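Acetylserotonin O-methyltransferase (Homo sapiens, PDB 4A6D) catalyses the final step of melatonin synthesis, transferring a methyl group from S-adenosyl-L-methionine to the hydroxyl of N-acetylserotonin. Local coordinates at residues Leu31-Phe34 with Asp35-Glu39; Gly42-Val46 with Ala47-Ala51; Val53-Ala57 with His58-Leu62. One frame throughout, in Å; residues are numbered along the deposited sequence.

The three contacts lie in series along the dimerisation domain, each at the start of one of three successive helices. Contact 1, at helix 33-39, is partly buried and joins helix-type backbone bonds to one valine-leucine contact; glycine rather than a polar side chain occupies its N-cap. Contact 2, at the start of helix 46-53, lies nearer the surface and is capped by an aspartate. Contact 3 opens helix 57-69 with a serine cap; it too is partly buried, but against the second subunit, so its polar groups also serve the dimer. All three touch one another: leucines bridge contacts 1 and 2, small side chains meet where helices 46-53 and 57-69 approach, and Val53 of contact 3 reaches the start of helix 33-39.

Contact 1. Residues Leu31-Phe34 with Asp35-Glu39; sequences LGVF and DLLAE
Val33 and Leu37, one helical turn apart, lie alongside each other and point the same way, with Val33 CG1 4.0 Å from Leu37 CD1. The valine's chi1 of 170° carries CG1 away from its own N and beside its carbonyl carbon, and in that position the methyl can meet the leucine. Leu37 also leans over the backbone between them: its CG is 3.4 Å from Val33 O, the oxygen that accepts the N-H of Leu37 at an N to O distance of 3.1 Å. That carbonyl is thus both bonded and covered by carbon. The bonds flanking this one differ in quality. Leu36 N gives an almost straight bond (173°) to Gly32 O at 3.1 Å, whereas Ala38 N reaches Phe34 O at 3.0 Å with its N-H bent to 138° and the donor tilted from the carbonyl plane. Phe34 O has a second donor, Asn86 ND2, and Ala38 CB lies 3.4 Å from Phe34 O as well. On another side of the helix, Asp35 CB sits 3.6 Å from Gly32 O, while its carboxylate is taken up through OD2 by Thr96 OG1.

The next shell is largely apolar. Leu63 and Leu64 of helix 57-69 pack on Val33; Leu73 of strand 73-78 touches both Phe34 and Leu37, and Leu94 also packs on Phe34. Gly32 lies at the junction: with a positive phi it closes the preceding helix 7-31 in a Schellman motif and also occupies the N-cap of helix 33-39. Two helices joined through a single glycine in this way, the second packed against a helix and a strand, form part of the helix-turn-helix-class dimerisation domain of these O-methyltransferases.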
loop_
_atom_site.group_PDB
_atom_site.type_symbol
_atom_site.label_atom_id
_atom_site.label_comp_id
_atom_site.label_asym_id
_atom_site.label_seq_id
_atom_site.Cartn_x
_atom_site.Cartn_y
_atom_site.Cartn_z
ATOM N N LEU A 31 -2.610 9.117 14.477
ATOM C CA LEU A 31 -2.693 10.500 14.959
ATOM C C LEU A 31 -3.956 10.825 15.775
ATOM O O LEU A 31 -3.986 11.835 16.479
ATOM C CB LEU A 31 -2.480 11.498 13.829
ATOM C CG LEU A 31 -1.067 11.610 13.310
ATOM C CD1 LEU A 31 -1.070 12.052 11.864
ATOM C CD2 LEU A 31 -0.255 12.577 14.146
ATOM N N GLY A 32 -4.951 9.945 15.701
ATOM C CA GLY A 32 -6.222 10.064 16.412
ATOM C C GLY A 32 -7.187 11.099 15.859
ATOM O O GLY A 32 -8.052 11.578 16.599
ATOM N N VAL A 33 -7.068 11.423 14.549
ATOM C CA VAL A 33 -7.899 12.392 13.815
ATOM C C VAL A 33 -9.401 12.164 14.055
ATOM O O VAL A 33 -10.115 13.097 14.430
ATOM C CB VAL A 33 -7.544 12.409 12.297
ATOM C CG1 VAL A 33 -8.551 13.217 11.487
ATOM C CG2 VAL A 33 -6.128 12.923 12.068
ATOM N N PHE A 34 -9.855 10.919 13.846
ATOM C CA PHE A 34 -11.251 10.494 13.991
ATOM C C PHE A 34 -11.785 10.616 15.415
ATOM O O PHE A 34 -12.923 11.053 15.579
ATOM C CB PHE A 34 -11.458 9.088 13.405
ATOM C CG PHE A 34 -10.850 8.943 12.025
ATOM C CD1 PHE A 34 -11.352 9.665 10.943
ATOM C CD2 PHE A 34 -9.752 8.117 11.815
ATOM C CE1 PHE A 34 -10.769 9.558 9.678
ATOM C CE2 PHE A 34 -9.186 7.991 10.544
ATOM C CZ PHE A 34 -9.691 8.721 9.487
ATOM N N ASP A 35 -10.952 10.295 16.436
ATOM C CA ASP A 35 -11.314 10.421 17.854
ATOM C C ASP A 35 -11.525 11.894 18.232
ATOM O O ASP A 35 -12.555 12.224 18.825
ATOM C CB ASP A 35 -10.256 9.774 18.768
ATOM C CG ASP A 35 -10.272 8.257 18.796
ATOM O OD1 ASP A 35 -11.383 7.669 18.783
ATOM O OD2 ASP A 35 -9.181 7.659 18.915
ATOM N N LEU A 36 -10.570 12.771 17.854
ATOM C CA LEU A 36 -10.605 14.215 18.088
ATOM C C LEU A 36 -11.856 14.847 17.467
ATOM O O LEU A 36 -12.458 15.728 18.088
ATOM C CB LEU A 36 -9.342 14.872 17.501
ATOM C CG LEU A 36 -9.138 16.360 17.800
ATOM C CD1 LEU A 36 -8.524 16.557 19.176
ATOM C CD2 LEU A 36 -8.262 17.005 16.753
ATOM N N LEU A 37 -12.234 14.394 16.242
ATOM C CA LEU A 37 -13.415 14.861 15.511
ATOM C C LEU A 37 -14.714 14.394 16.161
ATOM O O LEU A 37 -15.706 15.116 16.090
ATOM C CB LEU A 37 -13.382 14.451 14.025
ATOM C CG LEU A 37 -12.427 15.224 13.102
ATOM C CD1 LEU A 37 -12.273 14.522 11.778
ATOM C CD2 LEU A 37 -12.894 16.648 12.878
ATOM N N ALA A 38 -14.709 13.204 16.788
ATOM C CA ALA A 38 -15.864 12.622 17.487
ATOM C C ALA A 38 -16.047 13.226 18.891
ATOM O O ALA A 38 -17.168 13.238 19.407
ATOM C CB ALA A 38 -15.712 11.111 17.581
ATOM N N GLU A 39 -14.945 13.730 19.494
ATOM C CA GLU A 39 -14.911 14.343 20.825
ATOM C C GLU A 39 -15.195 15.843 20.790
ATOM O O GLU A 39 -15.537 16.424 21.820
ATOM C CB GLU A 39 -13.569 14.063 21.519
ATOM C CG GLU A 39 -13.481 12.658 22.090
ATOM C CD GLU A 39 -12.177 12.306 22.778
ATOM O OE1 GLU A 39 -11.170 12.082 22.069
ATOM O OE2 GLU A 39 -12.170 12.224 24.029
#

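Contact 2. Residues Gly42-Val46 with Ala47-Ala51; sequences GPLDV and AAVAA
Asp45 caps the first turn of helix 46-53 by reaching forward to Ala48: OD1 accepts the backbone N-H of Ala48 with 2.9 Å between Asp45 OD1 and Ala48 N. The donor meets the oxygen nearly along its C-O axis, though the N-H itself is bent to 141°. A chi1 of 57° makes this possible, placing CG between the aspartate's own N and carbonyl carbon and turning the carboxylate toward the amides that begin the helix. The same N-H also makes a weak bond to Asp45 O, so Ala48 N is shared between the side chain and the backbone of one residue. Asp45 O accepts the N-H of Val49, with 3.1 Å between Asp45 O and Val49 N, in the carbonyl plane. One residue on, Ala50 N gives Val46 O the straightest bond of the set, 2.8 Å long with an N-H angle of 171°. The negative carboxylate at this helix start is likely to be stabilised by the positive end of the helix dipole.

Around this N-cap the apolar residues form a hydrophobic staple, the residue before the cap meeting the one four places after the cap: Leu44 CB lies 3.9 Å from Val49 CG2. The leucine stretches farther over the turn, bringing its CD2 4.1 Å from Ala48 CB. Val49 CG2 is also 3.4 Å from Asp45 O and so shields a carbonyl that is already hydrogen-bonded.

Leu44 enters this turn held by backbone hydrogen bonds to Tyr84 of strand 81-86, and its side chain packs on Leu36 and Leu37 of helix 33-39. Asp45 touches Lys81 and Phe83 of the same strand, while Val49 faces Thr60 and Leu64 on helix 57-69.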
loop_
_atom_site.group_PDB
_atom_site.type_symbol
_atom_site.label_atom_id
_atom_site.label_comp_id
_atom_site.label_asym_id
_atom_site.label_seq_id
_atom_site.Cartn_x
_atom_site.Cartn_y
_atom_site.Cartn_z
ATOM N N GLY A 42 -18.427 20.086 17.476
ATOM C CA GLY A 42 -18.876 20.133 16.090
ATOM C C GLY A 42 -17.739 19.868 15.120
ATOM O O GLY A 42 -16.753 19.220 15.492
ATOM N N PRO A 43 -17.840 20.349 13.856
ATOM C CA PRO A 43 -16.734 20.140 12.905
ATOM C C PRO A 43 -15.530 21.036 13.210
ATOM O O PRO A 43 -15.706 22.118 13.773
ATOM C CB PRO A 43 -17.368 20.463 11.554
ATOM C CG PRO A 43 -18.422 21.452 11.865
ATOM C CD PRO A 43 -18.939 21.122 13.242
ATOM N N LEU A 44 -14.315 20.587 12.834
ATOM C CA LEU A 44 -13.059 21.310 13.095
ATOM C C LEU A 44 -12.286 21.728 11.839
ATOM O O LEU A 44 -12.238 20.960 10.873
ATOM C CB LEU A 44 -12.107 20.440 13.948
ATOM C CG LEU A 44 -12.539 19.940 15.313
ATOM C CD1 LEU A 44 -11.506 18.984 15.856
ATOM C CD2 LEU A 44 -12.740 21.090 16.285
ATOM N N ASP A 45 -11.594 22.890 11.900
ATOM C CA ASP A 45 -10.728 23.354 10.804
ATOM C C ASP A 45 -9.323 22.724 10.932
ATOM O O ASP A 45 -9.053 22.063 11.942
ATOM C CB ASP A 45 -10.662 24.900 10.719
ATOM C CG ASP A 45 -10.190 25.646 11.961
ATOM O OD1 ASP A 45 -9.296 25.128 12.673
ATOM O OD2 ASP A 45 -10.658 26.782 12.180
ATOM N N VAL A 46 -8.443 22.926 9.919
ATOM C CA VAL A 46 -7.056 22.410 9.847
ATOM C C VAL A 46 -6.250 22.749 11.117
ATOM O O VAL A 46 -5.688 21.850 11.739
ATOM C CB VAL A 46 -6.312 22.848 8.536
ATOM C CG1 VAL A 46 -4.848 22.394 8.528
ATOM C CG2 VAL A 46 -7.029 22.338 7.290
ATOM N N ALA A 47 -6.226 24.039 11.502
ATOM C CA ALA A 47 -5.508 24.543 12.674
ATOM C C ALA A 47 -5.975 23.913 13.983
ATOM O O ALA A 47 -5.153 23.741 14.875
ATOM C CB ALA A 47 -5.609 26.052 12.746
ATOM N N ALA A 48 -7.272 23.558 14.094
ATOM C CA ALA A 48 -7.829 22.915 15.295
ATOM C C ALA A 48 -7.472 21.423 15.338
ATOM O O ALA A 48 -7.288 20.868 16.432
ATOM C CB ALA A 48 -9.339 23.105 15.355
ATOM N N VAL A 49 -7.379 20.771 14.149
ATOM C CA VAL A 49 -7.000 19.357 14.032
ATOM C C VAL A 49 -5.497 19.259 14.314
ATOM O O VAL A 49 -5.114 18.552 15.237
ATOM C CB VAL A 49 -7.402 18.707 12.677
ATOM C CG1 VAL A 49 -6.893 17.273 12.577
ATOM C CG2 VAL A 49 -8.910 18.738 12.472
ATOM N N ALA A 50 -4.664 20.038 13.562
ATOM C CA ALA A 50 -3.201 20.103 13.699
ATOM C C ALA A 50 -2.750 20.299 15.149
ATOM O O ALA A 50 -1.792 19.652 15.574
ATOM C CB ALA A 50 -2.632 21.205 12.823
ATOM N N ALA A 51 -3.459 21.165 15.904
ATOM C CA ALA A 51 -3.193 21.440 17.312
ATOM C C ALA A 51 -3.575 20.238 18.203
ATOM O O ALA A 51 -2.814 19.896 19.106
ATOM C CB ALA A 51 -3.938 22.691 17.756
#

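Contact 3. Residues Val53-Ala57 with His58-Leu62; sequences VRASA and HGTEL
Thr60 folds back on Ser56 with both of its donors: Thr60 N lies 2.8 Å from Ser56 O, and Thr60 OG1 lies 2.7 Å from the same oxygen. The two bonds differ in direction. The amide is tilted only modestly from the carbonyl plane, whereas the hydroxyl comes from above it, 40° out. With OG1 set beside its own backbone N (chi1 -57°), the threonine holds its hydroxyl over that carbonyl, and OG1 also meets Ala55 CB at 3.7 Å. The hydroxyl bond probably holds the threonine side chain in this rotation and satisfies OG1 as a donor, while Ser56 O takes both donors.

Ala57, the first residue of helix 57-69, contributes mainly through its backbone: Ala57 O accepts Glu61 N at 3.0 Å in a bond that is nearly straight at 169°. Its oxygen is further covered by Glu61 CB, 3.6 Å from Ala57 O.

Ser56 is the N-cap. Its OG accepts the N-H of Gly59, with Ser56 OG 3.2 Å from Gly59 N, and also hydrogen-bonds Val124 O of the second subunit, so one hydroxyl serves both the helix start and the dimer interface. With an alanine at Ser56, the Gly59 N-H would probably be left without its side-chain acceptor and Val124 O of the second subunit without this donor. His58, next along, packs a ring face on Leu62 CG within the helix and also meets Gln310 of the second subunit.

The carboxylate of Glu61 is salt-bridged to Arg290 of the second subunit, and its side chain touches Val46. Thr60 packs on Val49 and Ala50, so the opening turn of helix 57-69 is wedged between helix 46-53 and the partner subunit.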
loop_
_atom_site.group_PDB
_atom_site.type_symbol
_atom_site.label_atom_id
_atom_site.label_comp_id
_atom_site.label_asym_id
_atom_site.label_seq_id
_atom_site.Cartn_x
_atom_site.Cartn_y
_atom_site.Cartn_z
ATOM N N VAL A 53 -3.903 16.942 17.314
ATOM C CA VAL A 53 -3.112 15.744 16.991
ATOM C C VAL A 53 -1.605 15.988 17.176
ATOM O O VAL A 53 -0.814 15.040 17.108
ATOM C CB VAL A 53 -3.453 15.097 15.615
ATOM C CG1 VAL A 53 -4.909 14.661 15.557
ATOM C CG2 VAL A 53 -3.109 16.013 14.440
ATOM N N ARG A 54 -1.225 17.262 17.433
ATOM C CA ARG A 54 0.148 17.737 17.625
ATOM C C ARG A 54 1.005 17.437 16.398
ATOM O O ARG A 54 1.970 16.675 16.455
ATOM C CB ARG A 54 0.744 17.259 18.967
ATOM C CG ARG A 54 0.342 18.181 20.114
ATOM C CD ARG A 54 0.273 17.490 21.461
ATOM N NE ARG A 54 -1.002 16.802 21.680
ATOM C CZ ARG A 54 -2.075 17.352 22.246
ATOM N NH1 ARG A 54 -2.056 18.626 22.630
ATOM N NH2 ARG A 54 -3.180 16.636 22.422
ATOM N N ALA A 55 0.597 18.036 15.266
ATOM C CA ALA A 55 1.212 17.858 13.956
ATOM C C ALA A 55 1.266 19.171 13.179
ATOM O O ALA A 55 0.684 20.175 13.600
ATOM C CB ALA A 55 0.442 16.802 13.169
ATOM N N SER A 56 1.989 19.162 12.051
ATOM C CA SER A 56 2.183 20.324 11.200
ATOM C C SER A 56 0.935 20.664 10.400
ATOM O O SER A 56 0.179 19.773 10.019
ATOM C CB SER A 56 3.374 20.106 10.269
ATOM O OG SER A 56 3.104 19.163 9.246
ATOM N N ALA A 57 0.752 21.966 10.130
ATOM C CA ALA A 57 -0.335 22.562 9.356
ATOM C C ALA A 57 -0.399 21.953 7.963
ATOM O O ALA A 57 -1.441 21.398 7.594
ATOM C CB ALA A 57 -0.133 24.067 9.263
ATOM N N HIS A 58 0.726 22.011 7.213
ATOM C CA HIS A 58 0.811 21.455 5.864
ATOM C C HIS A 58 0.464 19.967 5.836
ATOM O O HIS A 58 -0.404 19.560 5.060
ATOM C CB HIS A 58 2.176 21.745 5.212
ATOM C CG HIS A 58 2.231 21.364 3.759
ATOM N ND1 HIS A 58 1.360 21.920 2.826
ATOM C CD2 HIS A 58 3.032 20.473 3.129
ATOM C CE1 HIS A 58 1.659 21.346 1.670
ATOM N NE2 HIS A 58 2.662 20.474 1.803
ATOM N N GLY A 59 1.079 19.202 6.739
ATOM C CA GLY A 59 0.872 17.763 6.883
ATOM C C GLY A 59 -0.552 17.374 7.206
ATOM O O GLY A 59 -1.100 16.463 6.574
ATOM N N THR A 60 -1.168 18.077 8.181
ATOM C CA THR A 60 -2.551 17.841 8.611
ATOM C C THR A 60 -3.525 18.083 7.462
ATOM O O THR A 60 -4.366 17.223 7.219
ATOM C CB THR A 60 -2.890 18.680 9.854
ATOM O OG1 THR A 60 -1.968 18.365 10.895
ATOM C CG2 THR A 60 -4.292 18.452 10.348
ATOM N N GLU A 61 -3.387 19.232 6.742
ATOM C CA GLU A 61 -4.258 19.583 5.625
ATOM C C GLU A 61 -4.180 18.553 4.521
ATOM O O GLU A 61 -5.217 18.123 4.022
ATOM C CB GLU A 61 -3.967 20.986 5.090
ATOM C CG GLU A 61 -5.077 21.493 4.181
ATOM C CD GLU A 61 -4.732 22.576 3.176
ATOM O OE1 GLU A 61 -3.657 22.498 2.534
ATOM O OE2 GLU A 61 -5.597 23.457 2.965
ATOM N N LEU A 62 -2.967 18.115 4.177
ATOM C CA LEU A 62 -2.777 17.082 3.165
ATOM C C LEU A 62 -3.513 15.836 3.586
ATOM O O LEU A 62 -4.336 15.335 2.832
ATOM C CB LEU A 62 -1.282 16.786 2.938
ATOM C CG LEU A 62 -0.508 17.815 2.100
ATOM C CD1 LEU A 62 0.977 17.470 2.054
ATOM C CD2 LEU A 62 -1.044 17.879 0.690
#